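Local coordinates for 2-oxoglutarate-dependent dioxygenase DAO (Oryza sativa subsp. indica, PDB 6KUN), which probably oxidises the auxin indole-3-acetic acid irreversibly to inactive 2-oxoindole-3-acetic acid, using iron(II) and 2-oxoglutarate, at residues 37-42 / 209-214. Residues are numbered along the deposited sequence; the frame is centred on the assembly and turned at random.
Sequences SGHGVP and GSFVVN
G209 meets H39 through its carbonyl: H39 NE2 donates to G209 O at 2.6 Å, with an N-H...O angle of 157°, and the oxygen lies near the imidazole plane. The other ring nitrogen works as acceptor, since V41 N donates to H39 ND1 at 3.1 Å, again close to the ring plane. Bonds at both nitrogens fix the ring's rotation and are consistent with a neutral imidazole protonated on NE2. With chi1 at 48°, CG sits between the backbone N and the carbonyl carbon, which, with chi2 turning ND1 that way, brings it to the amide two residues on. S210 adds little across the contact; its OG turns instead to L207 O, with a weak bond from R35 NE. F211 begins the strand 211-215, which runs antiparallel to strand 33-37 in the large sheet of the jelly-roll (double-stranded beta-helix) core and is joined to it by backbone hydrogen bonding between F211 and V36, so the contact holds the loop that leaves strand 33-37 for helix 43-57 against the start of the neighbouring strand. F211 presents a ring edge to one face of H39, a T-shaped pair with centroids 4.7 Å apart and planes at 80°; CE2 stands over the centre of the imidazole, and CD2 comes within 3.5 Å of H39 CD2. Were H39 an alanine, G209 O and V41 N would probably lose these partners and the edge of F211 its aromatic face. V41 CG2 closes on F211 CE2 at 3.8 Å, while L127 of helix 111-138 packs against the side chains of both H39 and F211.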
loop_
_atom_site.group_PDB
_atom_site.type_symbol
_atom_site.label_atom_id
_atom_site.label_comp_id
_atom_site.label_asym_id
_atom_site.label_seq_id
_atom_site.Cartn_x
_atom_site.Cartn_y
_atom_site.Cartn_z
ATOM N N SER B 37 1.324 -15.465 5.136
ATOM C CA SER B 37 2.546 -14.672 5.152
ATOM C C SER B 37 3.688 -15.606 4.801
ATOM O O SER B 37 3.500 -16.817 4.596
ATOM C CB SER B 37 2.773 -14.074 6.531
ATOM O OG SER B 37 2.927 -15.156 7.454
ATOM N N GLY B 38 4.900 -15.043 4.783
ATOM C CA GLY B 38 6.082 -15.844 4.514
ATOM C C GLY B 38 6.081 -16.454 3.143
ATOM O O GLY B 38 6.694 -17.510 2.932
ATOM N N HIS B 39 5.403 -15.809 2.197
ATOM C CA HIS B 39 5.170 -16.345 0.870
ATOM C C HIS B 39 6.280 -16.005 -0.113
ATOM O O HIS B 39 6.290 -16.544 -1.232
ATOM C CB HIS B 39 3.840 -15.780 0.363
ATOM C CG HIS B 39 3.727 -14.307 0.561
ATOM N ND1 HIS B 39 4.562 -13.413 -0.079
ATOM C CD2 HIS B 39 2.960 -13.575 1.403
ATOM C CE1 HIS B 39 4.265 -12.185 0.314
ATOM N NE2 HIS B 39 3.300 -12.258 1.214
ATOM N N GLY B 40 7.171 -15.095 0.249
ATOM C CA GLY B 40 8.338 -14.817 -0.546
ATOM C C GLY B 40 8.135 -13.943 -1.763
ATOM O O GLY B 40 9.102 -13.754 -2.517
ATOM N N VAL B 41 6.925 -13.438 -2.012
ATOM C CA VAL B 41 6.728 -12.468 -3.102
ATOM C C VAL B 41 7.325 -11.152 -2.619
ATOM O O VAL B 41 6.901 -10.599 -1.584
ATOM C CB VAL B 41 5.255 -12.288 -3.488
ATOM C CG1 VAL B 41 5.134 -11.458 -4.763
ATOM C CG2 VAL B 41 4.575 -13.636 -3.706
ATOM N N PRO B 42 8.324 -10.622 -3.303
ATOM C CA PRO B 42 9.064 -9.480 -2.754
ATOM C C PRO B 42 8.197 -8.218 -2.757
ATOM O O PRO B 42 7.327 -8.067 -3.620
ATOM C CB PRO B 42 10.284 -9.346 -3.679
ATOM C CG PRO B 42 10.016 -10.238 -4.874
ATOM C CD PRO B 42 9.021 -11.268 -4.446
ATOM N N GLY B 209 0.533 -6.739 1.940
ATOM C CA GLY B 209 1.576 -7.716 1.699
ATOM C C GLY B 209 1.228 -9.157 2.010
ATOM O O GLY B 209 2.094 -10.029 1.832
ATOM N N SER B 210 0.017 -9.444 2.505
ATOM C CA SER B 210 -0.427 -10.810 2.750
ATOM C C SER B 210 -1.452 -11.190 1.689
ATOM O O SER B 210 -2.056 -10.325 1.044
ATOM C CB SER B 210 -1.076 -10.982 4.121
ATOM O OG SER B 210 -2.461 -10.661 4.055
ATOM N N PHE B 211 -1.616 -12.499 1.507
ATOM C CA PHE B 211 -2.572 -13.074 0.558
ATOM C C PHE B 211 -3.638 -13.824 1.353
ATOM O O PHE B 211 -3.389 -14.273 2.465
ATOM C CB PHE B 211 -1.855 -14.025 -0.429
ATOM C CG PHE B 211 -0.863 -13.327 -1.361
ATOM C CD1 PHE B 211 -1.273 -12.777 -2.542
ATOM C CD2 PHE B 211 0.488 -13.301 -1.065
ATOM C CE1 PHE B 211 -0.386 -12.138 -3.416
ATOM C CE2 PHE B 211 1.397 -12.674 -1.936
ATOM C CZ PHE B 211 0.952 -12.089 -3.116
ATOM N N VAL B 212 -4.826 -13.916 0.785
ATOM C CA VAL B 212 -5.909 -14.759 1.295
ATOM C C VAL B 212 -6.004 -15.994 0.427
ATOM O O VAL B 212 -5.966 -15.891 -0.807
ATOM C CB VAL B 212 -7.235 -13.975 1.291
ATOM C CG1 VAL B 212 -8.380 -14.828 1.786
ATOM C CG2 VAL B 212 -7.085 -12.707 2.107
ATOM N N VAL B 213 -6.158 -17.160 1.054
ATOM C CA VAL B 213 -6.377 -18.416 0.365
ATOM C C VAL B 213 -7.784 -18.915 0.672
ATOM O O VAL B 213 -8.204 -18.941 1.835
ATOM C CB VAL B 213 -5.318 -19.464 0.750
ATOM C CG1 VAL B 213 -5.578 -20.767 -0.048
ATOM C CG2 VAL B 213 -3.910 -18.902 0.511
ATOM N N ASN B 214 -8.529 -19.276 -0.371
ATOM C CA ASN B 214 -9.859 -19.871 -0.207
ATOM C C ASN B 214 -9.900 -21.254 -0.832
ATOM O O ASN B 214 -9.410 -21.465 -1.960
ATOM C CB ASN B 214 -10.958 -18.988 -0.910
ATOM C CG ASN B 214 -11.221 -17.690 -0.155
ATOM O OD1 ASN B 214 -10.880 -17.553 1.010
ATOM N ND2 ASN B 214 -11.830 -16.731 -0.847
#